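Local coordinates for protein predicted sugar phosphatases of the HAD superfamily (PDB 2HX1) that probably hydrolyses phosphate esters of sugars with the help of a bound magnesium ion, as a predicted phosphatase of the haloacid dehalogenase superfamily, at residues A[5-10]-A[15-20]; A[37-42]-A[72-77]; A[251-256]-A[260-265]. All coordinates share one frame; numbering follows the deposited sequence.

Interaction 1 of 3, residues A[5-10]-A[15-20]; sequences ESFKSL and KCIFFD. With MG (magnesium ion), chain E.
Phe7 meets strand 16-19 with little more than one corner of its ring, its CZ touching both Phe19 and Ile17. The strand is a central one of the parallel Rossmann-like sheet of HAD phosphatases, and it runs directly into the metal site at Asp20. The two phenyl rings approach at a slant, with CZ of Phe7 3.8 Å from CE1 of Phe19. A first torsion of -175° puts CG of Phe7 opposite the backbone N and carries the ring from the short helix 7-10 toward the strand. Ile17 fills the angle between the rings: its CG2 lies at the edge of Phe7, 4.3 Å from CZ, and also over one face of Phe19, offset toward the rim. Val231 of the neighbouring strand 228-232 packs against both Phe7 and Ile17. On the helix side, Ser6 is the N-cap, its OG accepting from Ser9 N at 3.0 Å. Asp20, at the position of the nucleophilic aspartate of HAD phosphatases, binds magnesium together with Phe22 O, Asp233 and three waters. Its OD2 is the ligand at 2.0 Å, while OD1 pairs with Lys204 and accepts, at 2.7 Å, a hydrogen bond from one of the metal-bound waters.

Interaction 2 of 3, residues A[37-42]-A[72-77]; sequences NTFDYL and LFSITA
Phe39 carries the whole helix side of this contact, and the closest packing is over one face of its ring, where the CD1 methyl of Ile75 sits. The methyl carbon is 3.7 Å from the ring centroid and 21° off the normal, a CH-pi contact displaced toward the rim, so that its shortest approach is 3.5 Å, to CE1 of Phe39. Ile75 reaches this place with CG1 anti to its carbonyl carbon (chi1 -47°), which carries the end of the side chain closer to the helix than its root. Leu72 adds a second methyl: its CD2 lies 3.8 Å from both CD2 and CE2 of Phe39, with the two side chains crossing at about a right angle. These three residues are buried, and Tyr49 closes in on Phe39 with an edge-to-face ring contact. Tyr49 belongs to strand 48-53, the second strand of a beta-alpha-beta crossover in which helix 35-44 follows strand 16-19 in the Rossmann-like core. The segment 72-77 is the loop that comes after helix 60-69 and leads toward the edge strand 80-82, so the contact brings together two successive connections of the same sheet. Toward solvent the fit is looser. Ser74, partly exposed, offers only its hydroxyl, and OG stands 3.8 Å from the CB of Phe39, beside the root of the aromatic side chain. Backbones are well separated even here, where they come nearest: CA of Phe39 and CA of Ser74 are 7.3 Å apart. On the loop side, Tyr67 of helix 60-69 touches both Leu72 and Ile75, while His68 NE2 is hydrogen-bonded to Ile75 O.

Interaction 3 of 3, residues A[251-256]-A[260-265]; sequences LVLTGN and DDAETK
Lys265 stretches its ammonium group to the carbonyl of Asn256, where NZ and O make a weak hydrogen bond of 3.2 Å. The contact spans the loop that leads from strand 248-252 to helix 262-269, the first two elements of a beta-alpha-beta unit completed by strand 275-277. A water reinforces the bond: it accepts from Lys265 NZ at 2.7 Å and donates to both Asn256 O and Asp261 OD2. The lysine is thus tied, directly or through solvent, to a main-chain oxygen and a carboxylate, and its chain, extended beyond CG, spans the distance from the helix. Beside it lies an apolar touch: CD2 of Leu253 meets CB of Ala262 at 4.2 Å, a single methyl-to-methyl contact. Farther out, the first turn of the helix sets the lysine in place, Lys265 N bonding to Asp261 O at 2.8 Å; the aspartate therefore holds the lysine's main chain while its carboxylate shares the water. Leu235 of helix 235-245 packs against Lys265. Asn256 is positioned from the metal-site side, since its ND2 is hydrogen-bonded to Thr234 OG1 and its backbone N to OD2 of Asp233, the residue whose OD1 binds magnesium.

How the interactions relate
Interactions 1 and 2 adjoin, their centres 14 Å apart: Phe19 CE2 packs on Leu42 CD1 at 3.8 Å, so helix 35-44 has strand 16-19 on one side and the 72-77 loop on another. Interaction 3 reaches the same parallel sheet as interaction 1 but does not touch it, with centres 17 Å apart and nearest atoms about 5 Å; interactions 2 and 3 are farther apart, 25 Å between centres. The magnesium site relates 1 and 3: Asp20 of interaction 1 binds the ion, and interaction 3 borders it through Asn256. The nearest side-chain atom of Asn256 is about 5 Å from the ion, that of Phe39 about 13 Å.

Interaction 1 of 3, residues A[5-10]-A[15-20]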
ATOM      1  N   GLU A   5      13.976 -31.625   8.196  1.00 29.63           N
ATOM      2  CA  GLU A   5      15.117 -32.419   7.781  1.00 29.97           C
ATOM      3  C   GLU A   5      16.357 -31.893   8.478  1.00 29.16           C
ATOM      4  O   GLU A   5      16.432 -30.684   8.763  1.00 29.53           O
ATOM      5  CB  GLU A   5      15.278 -32.317   6.260  1.00 27.19           C
ATOM      6  CG  GLU A   5      14.175 -33.030   5.491  1.00 30.76           C
ATOM      7  CD  GLU A   5      14.232 -32.826   3.978  1.00 37.32           C
ATOM      8  OE1 GLU A   5      15.032 -33.528   3.316  1.00 48.19           O
ATOM      9  OE2 GLU A   5      13.469 -31.984   3.434  1.00 46.24           O
ATOM     10  N   SER A   6      17.331 -32.769   8.766  1.00 28.28           N
ATOM     11  CA  SER A   6      18.586 -32.294   9.354  1.00 27.79           C
ATOM     12  C   SER A   6      19.407 -31.618   8.286  1.00 26.63           C
ATOM     13  O   SER A   6      19.482 -32.086   7.164  1.00 25.81           O
ATOM     14  CB  SER A   6      19.418 -33.399  10.002  1.00 26.57           C
ATOM     15  OG  SER A   6      20.201 -34.050   9.056  1.00 26.43           O
ATOM     16  N   PHE A   7      20.010 -30.494   8.642  1.00 26.86           N
ATOM     17  CA  PHE A   7      20.816 -29.762   7.694  1.00 24.80           C
ATOM     18  C   PHE A   7      21.946 -30.652   7.171  1.00 25.91           C
ATOM     19  O   PHE A   7      22.152 -30.753   5.956  1.00 24.50           O
ATOM     20  CB  PHE A   7      21.319 -28.475   8.336  1.00 25.04           C
ATOM     21  CG  PHE A   7      22.050 -27.605   7.398  1.00 23.30           C
ATOM     22  CD1 PHE A   7      21.409 -27.070   6.300  1.00 25.50           C
ATOM     23  CD2 PHE A   7      23.390 -27.340   7.590  1.00 29.84           C
ATOM     24  CE1 PHE A   7      22.090 -26.257   5.401  1.00 26.91           C
ATOM     25  CE2 PHE A   7      24.079 -26.531   6.708  1.00 27.71           C
ATOM     26  CZ  PHE A   7      23.413 -25.991   5.601  1.00 27.47           C
ATOM     27  N   LYS A   8      22.633 -31.362   8.070  1.00 28.42           N
ATOM     28  CA  LYS A   8      23.674 -32.311   7.664  1.00 29.28           C
ATOM     29  C   LYS A   8      23.205 -33.229   6.534  1.00 27.89           C
ATOM     30  O   LYS A   8      23.920 -33.438   5.533  1.00 29.67           O
ATOM     31  CB  LYS A   8      24.125 -33.160   8.859  1.00 31.54           C
ATOM     32  CG  LYS A   8      25.374 -34.008   8.589  1.00 28.97           C
ATOM     33  CD  LYS A   8      25.952 -34.620   9.868  1.00 32.13           C
ATOM     34  CE  LYS A   8      27.058 -35.653   9.569  1.00 38.25           C
ATOM     35  NZ  LYS A   8      27.220 -36.662  10.685  1.00 35.61           N
ATOM     36  N   SER A   9      21.999 -33.771   6.692  1.00 27.03           N
ATOM     37  CA  SER A   9      21.482 -34.753   5.731  1.00 26.49           C
ATOM     38  C   SER A   9      21.262 -34.199   4.288  1.00 27.77           C
ATOM     39  O   SER A   9      21.165 -34.969   3.319  1.00 27.53           O
ATOM     40  CB  SER A   9      20.166 -35.350   6.220  1.00 26.41           C
ATOM     41  OG  SER A   9      19.094 -34.468   5.922  1.00 30.41           O
ATOM     42  N   LEU A  10      21.128 -32.885   4.160  1.00 26.95           N
ATOM     43  CA  LEU A  10      20.955 -32.261   2.845  1.00 27.95           C
ATOM     44  C   LEU A  10      22.273 -32.052   2.125  1.00 26.06           C
ATOM     45  O   LEU A  10      22.296 -32.038   0.904  1.00 27.85           O
ATOM     46  CB  LEU A  10      20.222 -30.893   2.938  1.00 26.01           C
ATOM     47  CG  LEU A  10      18.952 -30.795   3.777  1.00 25.40           C
ATOM     48  CD1 LEU A  10      18.522 -29.333   3.891  1.00 29.19           C
ATOM     49  CD2 LEU A  10      17.838 -31.666   3.204  1.00 27.76           C
ATOM     50  N   LYS A  15      26.815 -28.889  -4.406  1.00 27.43           N
ATOM     51  CA  LYS A  15      28.194 -28.528  -4.697  1.00 27.88           C
ATOM     52  C   LYS A  15      28.609 -27.213  -4.030  1.00 26.89           C
ATOM     53  O   LYS A  15      29.784 -26.999  -3.785  1.00 28.12           O
ATOM     54  CB  LYS A  15      28.396 -28.488  -6.216  1.00 25.81           C
ATOM     55  CG  LYS A  15      28.241 -29.879  -6.835  1.00 29.49           C
ATOM     56  CD  LYS A  15      28.465 -29.876  -8.341  1.00 28.38           C
ATOM     57  CE  LYS A  15      28.055 -31.188  -8.993  1.00 36.06           C
ATOM     58  NZ  LYS A  15      27.863 -31.075 -10.503  1.00 31.57           N
ATOM     59  N   CYS A  16      27.646 -26.342  -3.719  1.00 26.89           N
ATOM     60  CA  CYS A  16      27.952 -25.121  -2.954  1.00 24.24           C
ATOM     61  C   CYS A  16      26.779 -24.710  -2.101  1.00 24.14           C
ATOM     62  O   CYS A  16      25.628 -24.928  -2.486  1.00 21.32           O
ATOM     63  CB  CYS A  16      28.321 -23.982  -3.887  1.00 26.84           C
ATOM     64  SG  CYS A  16      29.069 -22.563  -3.066  1.00 25.38           S
ATOM     65  N   ILE A  17      27.073 -24.174  -0.916  1.00 21.87           N
ATOM     66  CA  ILE A  17      26.053 -23.614  -0.042  1.00 21.28           C
ATOM     67  C   ILE A  17      26.150 -22.086  -0.107  1.00 21.79           C
ATOM     68  O   ILE A  17      27.252 -21.524  -0.084  1.00 24.19           O
ATOM     69  CB  ILE A  17      26.221 -24.107   1.455  1.00 23.29           C
ATOM     70  CG1 ILE A  17      26.525 -25.605   1.515  1.00 23.12           C
ATOM     71  CG2 ILE A  17      24.973 -23.823   2.291  1.00 20.91           C
ATOM     72  CD1 ILE A  17      25.381 -26.474   0.976  1.00 22.60           C
ATOM     73  N   PHE A  18      25.007 -21.421  -0.231  1.00 21.31           N
ATOM     74  CA  PHE A  18      24.902 -19.982   0.032  1.00 22.41           C
ATOM     75  C   PHE A  18      24.194 -19.781   1.378  1.00 22.36           C
ATOM     76  O   PHE A  18      23.093 -20.259   1.568  1.00 19.65           O
ATOM     77  CB  PHE A  18      24.105 -19.219  -1.051  1.00 23.39           C
ATOM     78  CG  PHE A  18      24.687 -19.295  -2.454  1.00 23.13           C
ATOM     79  CD1 PHE A  18      25.946 -19.793  -2.711  1.00 20.76           C
ATOM     80  CD2 PHE A  18      23.964 -18.790  -3.526  1.00 27.11           C
ATOM     81  CE1 PHE A  18      26.451 -19.831  -4.007  1.00 22.71           C
ATOM     82  CE2 PHE A  18      24.467 -18.863  -4.822  1.00 17.16           C
ATOM     83  CZ  PHE A  18      25.713 -19.354  -5.044  1.00 22.00           C
ATOM     84  N   PHE A  19      24.872 -19.099   2.304  1.00 20.71           N
ATOM     85  CA  PHE A  19      24.346 -18.831   3.628  1.00 21.37           C
ATOM     86  C   PHE A  19      23.947 -17.353   3.742  1.00 20.30           C
ATOM     87  O   PHE A  19      24.761 -16.503   3.470  1.00 19.44           O
ATOM     88  CB  PHE A  19      25.417 -19.097   4.692  1.00 22.61           C
ATOM     89  CG  PHE A  19      25.703 -20.565   4.964  1.00 23.43           C
ATOM     90  CD1 PHE A  19      24.835 -21.336   5.714  1.00 25.17           C
ATOM     91  CD2 PHE A  19      26.857 -21.143   4.516  1.00 18.94           C
ATOM     92  CE1 PHE A  19      25.102 -22.648   5.980  1.00 27.83           C
ATOM     93  CE2 PHE A  19      27.122 -22.468   4.776  1.00 25.83           C
ATOM     94  CZ  PHE A  19      26.273 -23.203   5.529  1.00 26.84           C
ATOM     95  N   ASP A  20      22.694 -17.063   4.099  1.00 19.48           N
ATOM     96  CA  ASP A  20      22.349 -15.792   4.722  1.00 22.20           C
ATOM     97  C   ASP A  20      23.061 -15.753   6.088  1.00 22.99           C
ATOM     98  O   ASP A  20      23.346 -16.818   6.645  1.00 21.96           O
ATOM     99  CB  ASP A  20      20.828 -15.683   4.889  1.00 24.13           C
ATOM    100  CG  ASP A  20      20.400 -14.448   5.657  1.00 22.83           C
ATOM    101  OD1 ASP A  20      20.927 -13.358   5.393  1.00 22.32           O
ATOM    102  OD2 ASP A  20      19.526 -14.574   6.537  1.00 22.89           O
TER
HETATM  103 MG    MG E 300      18.409 -13.551   7.789  1.00 20.52          MG
HETATM  104  O   HOH W   1      19.611 -11.958   7.316  1.00 16.52           O
HETATM  105  O   HOH W   2      17.253 -13.161   6.019  1.00 20.67           O
HETATM  106  O   HOH W   3      17.360 -12.431   9.067  1.00 20.47           O

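Interaction 2 of 3, residues A[37-42]-A[72-77]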
ATOM      1  N   ASN A  37      31.134 -25.767  13.996  1.00 35.54           N
ATOM      2  CA  ASN A  37      31.179 -27.145  13.477  1.00 35.70           C
ATOM      3  C   ASN A  37      30.666 -27.245  12.034  1.00 35.01           C
ATOM      4  O   ASN A  37      31.209 -28.007  11.212  1.00 35.96           O
ATOM      5  CB  ASN A  37      30.441 -28.103  14.418  1.00 35.54           C
ATOM      6  CG  ASN A  37      31.050 -28.110  15.841  1.00 43.51           C
ATOM      7  OD1 ASN A  37      32.279 -28.162  16.006  1.00 56.13           O
ATOM      8  ND2 ASN A  37      30.202 -28.036  16.855  1.00 40.59           N
ATOM      9  N   THR A  38      29.655 -26.444  11.692  1.00 32.72           N
ATOM     10  CA  THR A  38      29.173 -26.423  10.316  1.00 29.00           C
ATOM     11  C   THR A  38      30.316 -26.093   9.368  1.00 30.04           C
ATOM     12  O   THR A  38      30.480 -26.725   8.317  1.00 30.61           O
ATOM     13  CB  THR A  38      28.050 -25.415  10.104  1.00 26.84           C
ATOM     14  OG1 THR A  38      26.891 -25.838  10.829  1.00 27.83           O
ATOM     15  CG2 THR A  38      27.718 -25.318   8.645  1.00 22.41           C
ATOM     16  N   PHE A  39      31.129 -25.116   9.740  1.00 31.02           N
ATOM     17  CA  PHE A  39      32.214 -24.688   8.855  1.00 33.08           C
ATOM     18  C   PHE A  39      33.384 -25.680   8.850  1.00 31.61           C
ATOM     19  O   PHE A  39      33.964 -25.970   7.813  1.00 32.29           O
ATOM     20  CB  PHE A  39      32.615 -23.240   9.194  1.00 34.92           C
ATOM     21  CG  PHE A  39      31.578 -22.253   8.782  1.00 32.66           C
ATOM     22  CD1 PHE A  39      31.389 -21.975   7.443  1.00 32.18           C
ATOM     23  CD2 PHE A  39      30.723 -21.679   9.713  1.00 28.00           C
ATOM     24  CE1 PHE A  39      30.403 -21.085   7.030  1.00 33.14           C
ATOM     25  CE2 PHE A  39      29.735 -20.802   9.303  1.00 33.13           C
ATOM     26  CZ  PHE A  39      29.581 -20.508   7.965  1.00 32.90           C
ATOM     27  N   ASP A  40      33.711 -26.208  10.012  1.00 33.57           N
ATOM     28  CA  ASP A  40      34.629 -27.338  10.096  1.00 34.06           C
ATOM     29  C   ASP A  40      34.142 -28.481   9.184  1.00 34.27           C
ATOM     30  O   ASP A  40      34.903 -29.059   8.399  1.00 34.78           O
ATOM     31  CB  ASP A  40      34.701 -27.814  11.543  1.00 34.46           C
ATOM     32  CG  ASP A  40      35.413 -26.810  12.452  1.00 40.71           C
ATOM     33  OD1 ASP A  40      36.245 -26.030  11.927  1.00 42.23           O
ATOM     34  OD2 ASP A  40      35.136 -26.795  13.679  1.00 44.16           O
ATOM     35  N   TYR A  41      32.848 -28.784   9.253  1.00 33.51           N
ATOM     36  CA  TYR A  41      32.309 -29.893   8.461  1.00 34.89           C
ATOM     37  C   TYR A  41      32.504 -29.659   6.972  1.00 35.76           C
ATOM     38  O   TYR A  41      32.983 -30.536   6.254  1.00 31.83           O
ATOM     39  CB  TYR A  41      30.827 -30.127   8.756  1.00 36.08           C
ATOM     40  CG  TYR A  41      30.232 -31.330   8.059  1.00 38.77           C
ATOM     41  CD1 TYR A  41      30.465 -32.616   8.522  1.00 44.76           C
ATOM     42  CD2 TYR A  41      29.411 -31.178   6.936  1.00 43.36           C
ATOM     43  CE1 TYR A  41      29.897 -33.734   7.873  1.00 40.27           C
ATOM     44  CE2 TYR A  41      28.849 -32.270   6.297  1.00 37.11           C
ATOM     45  CZ  TYR A  41      29.093 -33.546   6.770  1.00 41.33           C
ATOM     46  OH  TYR A  41      28.530 -34.631   6.131  1.00 43.03           O
ATOM     47  N   LEU A  42      32.125 -28.477   6.489  1.00 37.00           N
ATOM     48  CA  LEU A  42      32.190 -28.236   5.051  1.00 37.21           C
ATOM     49  C   LEU A  42      33.648 -28.315   4.552  1.00 38.98           C
ATOM     50  O   LEU A  42      33.902 -28.824   3.455  1.00 39.90           O
ATOM     51  CB  LEU A  42      31.564 -26.885   4.688  1.00 39.30           C
ATOM     52  CG  LEU A  42      30.069 -26.724   4.969  1.00 36.74           C
ATOM     53  CD1 LEU A  42      29.685 -25.257   4.933  1.00 28.91           C
ATOM     54  CD2 LEU A  42      29.261 -27.542   3.982  1.00 36.45           C
ATOM     55  N   LEU A  72      35.369 -17.285  14.284  1.00 40.71           N
ATOM     56  CA  LEU A  72      35.157 -18.031  13.051  1.00 40.71           C
ATOM     57  C   LEU A  72      36.215 -17.613  12.023  1.00 41.49           C
ATOM     58  O   LEU A  72      35.978 -16.749  11.187  1.00 40.54           O
ATOM     59  CB  LEU A  72      33.746 -17.772  12.528  1.00 40.45           C
ATOM     60  CG  LEU A  72      32.913 -18.987  12.213  1.00 42.99           C
ATOM     61  CD1 LEU A  72      32.730 -19.779  13.492  1.00 41.18           C
ATOM     62  CD2 LEU A  72      31.590 -18.532  11.647  1.00 44.04           C
ATOM     63  N   PHE A  73      37.380 -18.245  12.082  1.00 41.22           N
ATOM     64  CA  PHE A  73      38.512 -17.817  11.287  1.00 43.65           C
ATOM     65  C   PHE A  73      38.466 -18.267   9.840  1.00 43.53           C
ATOM     66  O   PHE A  73      39.087 -17.634   8.990  1.00 43.69           O
ATOM     67  CB  PHE A  73      39.821 -18.245  11.964  1.00 46.76           C
ATOM     68  CG  PHE A  73      39.957 -17.715  13.361  1.00 49.74           C
ATOM     69  CD1 PHE A  73      40.098 -16.346  13.581  1.00 56.47           C
ATOM     70  CD2 PHE A  73      39.901 -18.566  14.462  1.00 56.57           C
ATOM     71  CE1 PHE A  73      40.196 -15.827  14.874  1.00 57.56           C
ATOM     72  CE2 PHE A  73      40.010 -18.061  15.771  1.00 60.05           C
ATOM     73  CZ  PHE A  73      40.157 -16.681  15.977  1.00 57.72           C
ATOM     74  N   SER A  74      37.697 -19.308   9.537  1.00 43.24           N
ATOM     75  CA  SER A  74      37.676 -19.831   8.181  1.00 42.16           C
ATOM     76  C   SER A  74      36.901 -18.952   7.207  1.00 41.31           C
ATOM     77  O   SER A  74      37.073 -19.091   6.001  1.00 44.67           O
ATOM     78  CB  SER A  74      37.120 -21.262   8.164  1.00 42.71           C
ATOM     79  OG  SER A  74      35.802 -21.324   8.679  1.00 43.75           O
ATOM     80  N   ILE A  75      36.043 -18.068   7.703  1.00 38.50           N
ATOM     81  CA  ILE A  75      35.324 -17.135   6.828  1.00 36.00           C
ATOM     82  C   ILE A  75      36.301 -16.058   6.359  1.00 36.29           C
ATOM     83  O   ILE A  75      36.781 -15.262   7.155  1.00 38.95           O
ATOM     84  CB  ILE A  75      34.130 -16.437   7.530  1.00 35.76           C
ATOM     85  CG1 ILE A  75      33.255 -17.435   8.301  1.00 36.59           C
ATOM     86  CG2 ILE A  75      33.279 -15.678   6.513  1.00 34.03           C
ATOM     87  CD1 ILE A  75      32.382 -18.283   7.469  1.00 38.76           C
ATOM     88  N   THR A  76      36.597 -16.059   5.067  1.00 33.27           N
ATOM     89  CA  THR A  76      37.484 -15.086   4.456  1.00 33.89           C
ATOM     90  C   THR A  76      36.652 -14.091   3.642  1.00 32.58           C
ATOM     91  O   THR A  76      35.504 -14.380   3.294  1.00 29.53           O
ATOM     92  CB  THR A  76      38.543 -15.807   3.552  1.00 35.42           C
ATOM     93  OG1 THR A  76      37.894 -16.704   2.647  1.00 35.05           O
ATOM     94  CG2 THR A  76      39.465 -16.634   4.380  1.00 34.30           C
ATOM     95  N   ALA A  77      37.229 -12.920   3.350  1.00 29.99           N
ATOM     96  CA  ALA A  77      36.509 -11.867   2.648  1.00 28.79           C
ATOM     97  C   ALA A  77      36.084 -12.307   1.255  1.00 26.96           C
ATOM     98  O   ALA A  77      35.092 -11.814   0.732  1.00 26.19           O
ATOM     99  CB  ALA A  77      37.357 -10.576   2.577  1.00 30.31           C
TER

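Interaction 3 of 3, residues A[251-256]-A[260-265]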
ATOM      1  N   LEU A 251      14.852 -23.305   4.266  1.00 18.83           N
ATOM      2  CA  LEU A 251      14.386 -22.435   5.340  1.00 20.91           C
ATOM      3  C   LEU A 251      14.880 -22.974   6.682  1.00 22.25           C
ATOM      4  O   LEU A 251      14.550 -24.109   7.070  1.00 20.88           O
ATOM      5  CB  LEU A 251      12.857 -22.395   5.409  1.00 18.91           C
ATOM      6  CG  LEU A 251      12.332 -21.432   6.488  1.00 24.66           C
ATOM      7  CD1 LEU A 251      12.630 -19.948   6.132  1.00 17.93           C
ATOM      8  CD2 LEU A 251      10.856 -21.627   6.749  1.00 20.32           C
ATOM      9  N   VAL A 252      15.632 -22.151   7.399  1.00 22.45           N
ATOM     10  CA  VAL A 252      15.930 -22.445   8.814  1.00 21.70           C
ATOM     11  C   VAL A 252      14.987 -21.708   9.748  1.00 22.42           C
ATOM     12  O   VAL A 252      14.399 -20.679   9.389  1.00 22.05           O
ATOM     13  CB  VAL A 252      17.376 -22.176   9.198  1.00 20.70           C
ATOM     14  CG1 VAL A 252      18.249 -23.214   8.545  1.00 12.08           C
ATOM     15  CG2 VAL A 252      17.791 -20.748   8.861  1.00 17.78           C
ATOM     16  N   LEU A 253      14.816 -22.254  10.949  1.00 23.05           N
ATOM     17  CA  LEU A 253      13.800 -21.740  11.867  1.00 24.25           C
ATOM     18  C   LEU A 253      14.416 -20.930  13.028  1.00 27.12           C
ATOM     19  O   LEU A 253      13.749 -20.658  14.032  1.00 27.38           O
ATOM     20  CB  LEU A 253      12.941 -22.912  12.372  1.00 24.97           C
ATOM     21  CG  LEU A 253      12.229 -23.728  11.275  1.00 29.14           C
ATOM     22  CD1 LEU A 253      11.626 -25.042  11.840  1.00 21.10           C
ATOM     23  CD2 LEU A 253      11.167 -22.866  10.556  1.00 22.63           C
ATOM     24  N   THR A 254      15.681 -20.521  12.854  1.00 27.81           N
ATOM     25  CA  THR A 254      16.417 -19.859  13.888  1.00 27.10           C
ATOM     26  C   THR A 254      16.318 -18.337  13.821  1.00 26.18           C
ATOM     27  O   THR A 254      17.005 -17.651  14.574  1.00 28.25           O
ATOM     28  CB  THR A 254      17.914 -20.265  13.862  1.00 27.75           C
ATOM     29  OG1 THR A 254      18.411 -20.233  12.514  1.00 26.09           O
ATOM     30  CG2 THR A 254      18.096 -21.662  14.456  1.00 21.20           C
ATOM     31  N   GLY A 255      15.464 -17.810  12.952  1.00 24.07           N
ATOM     32  CA  GLY A 255      15.427 -16.364  12.705  1.00 25.45           C
ATOM     33  C   GLY A 255      14.027 -15.823  12.546  1.00 26.94           C
ATOM     34  O   GLY A 255      13.166 -16.111  13.370  1.00 29.79           O
ATOM     35  N   ASN A 256      13.797 -15.053  11.481  1.00 27.54           N
ATOM     36  CA  ASN A 256      12.513 -14.400  11.238  1.00 25.41           C
ATOM     37  C   ASN A 256      11.327 -15.330  11.097  1.00 25.33           C
ATOM     38  O   ASN A 256      10.213 -14.904  11.303  1.00 25.70           O
ATOM     39  CB  ASN A 256      12.544 -13.531   9.969  1.00 26.47           C
ATOM     40  CG  ASN A 256      13.346 -12.233  10.135  1.00 29.85           C
ATOM     41  OD1 ASN A 256      13.489 -11.679  11.237  1.00 31.45           O
ATOM     42  ND2 ASN A 256      13.886 -11.746   9.017  1.00 27.09           N
ATOM     43  N   ASP A 260       6.219 -21.966  14.873  1.00 29.42           N
ATOM     44  CA  ASP A 260       4.763 -21.909  15.028  1.00 32.99           C
ATOM     45  C   ASP A 260       4.087 -21.190  13.872  1.00 32.37           C
ATOM     46  O   ASP A 260       2.881 -21.396  13.621  1.00 30.22           O
ATOM     47  CB  ASP A 260       4.358 -21.210  16.349  1.00 36.45           C
ATOM     48  CG  ASP A 260       4.703 -22.043  17.602  1.00 41.54           C
ATOM     49  OD1 ASP A 260       4.937 -23.258  17.468  1.00 44.50           O
ATOM     50  OD2 ASP A 260       4.762 -21.479  18.725  1.00 46.73           O
ATOM     51  N   ASP A 261       4.859 -20.373  13.148  1.00 31.13           N
ATOM     52  CA  ASP A 261       4.311 -19.556  12.060  1.00 29.84           C
ATOM     53  C   ASP A 261       4.674 -20.035  10.665  1.00 29.37           C
ATOM     54  O   ASP A 261       4.151 -19.502   9.683  1.00 28.47           O
ATOM     55  CB  ASP A 261       4.808 -18.114  12.202  1.00 30.32           C
ATOM     56  CG  ASP A 261       4.500 -17.516  13.550  1.00 34.84           C
ATOM     57  OD1 ASP A 261       3.371 -17.742  14.039  1.00 45.88           O
ATOM     58  OD2 ASP A 261       5.383 -16.833  14.122  1.00 32.55           O
ATOM     59  N   ALA A 262       5.585 -20.993  10.555  1.00 27.14           N
ATOM     60  CA  ALA A 262       6.132 -21.343   9.247  1.00 28.86           C
ATOM     61  C   ALA A 262       5.071 -21.787   8.252  1.00 28.12           C
ATOM     62  O   ALA A 262       5.057 -21.336   7.107  1.00 25.67           O
ATOM     63  CB  ALA A 262       7.202 -22.406   9.379  1.00 27.79           C
ATOM     64  N   GLU A 263       4.188 -22.691   8.669  1.00 28.59           N
ATOM     65  CA  GLU A 263       3.210 -23.226   7.727  1.00 28.94           C
ATOM     66  C   GLU A 263       2.283 -22.123   7.239  1.00 27.05           C
ATOM     67  O   GLU A 263       2.007 -21.969   6.034  1.00 27.01           O
ATOM     68  CB  GLU A 263       2.404 -24.364   8.338  1.00 29.19           C
ATOM     69  CG  GLU A 263       3.108 -25.693   8.290  1.00 38.87           C
ATOM     70  CD  GLU A 263       2.149 -26.884   8.310  1.00 44.54           C
ATOM     71  OE1 GLU A 263       1.457 -27.131   7.280  1.00 44.34           O
ATOM     72  OE2 GLU A 263       2.118 -27.580   9.351  1.00 43.37           O
ATOM     73  N   THR A 264       1.855 -21.317   8.178  1.00 28.13           N
ATOM     74  CA  THR A 264       1.003 -20.173   7.858  1.00 30.57           C
ATOM     75  C   THR A 264       1.704 -19.180   6.925  1.00 29.21           C
ATOM     76  O   THR A 264       1.139 -18.787   5.895  1.00 29.78           O
ATOM     77  CB  THR A 264       0.483 -19.513   9.151  1.00 30.70           C
ATOM     78  OG1 THR A 264      -0.584 -20.330   9.649  1.00 35.52           O
ATOM     79  CG2 THR A 264      -0.034 -18.113   8.904  1.00 35.67           C
ATOM     80  N   LYS A 265       2.939 -18.800   7.241  1.00 28.41           N
ATOM     81  CA  LYS A 265       3.622 -17.832   6.387  1.00 26.98           C
ATOM     82  C   LYS A 265       3.875 -18.439   5.022  1.00 26.29           C
ATOM     83  O   LYS A 265       3.733 -17.747   4.014  1.00 26.85           O
ATOM     84  CB  LYS A 265       4.897 -17.298   7.020  1.00 26.23           C
ATOM     85  CG  LYS A 265       4.651 -16.414   8.251  1.00 29.81           C
ATOM     86  CD  LYS A 265       5.983 -16.082   8.945  1.00 33.82           C
ATOM     87  CE  LYS A 265       5.895 -14.834   9.836  1.00 35.58           C
ATOM     88  NZ  LYS A 265       7.240 -14.329  10.201  1.00 36.86           N
TER
HETATM   89  O   HOH W   4       7.486 -15.962  12.320  1.00 26.37           O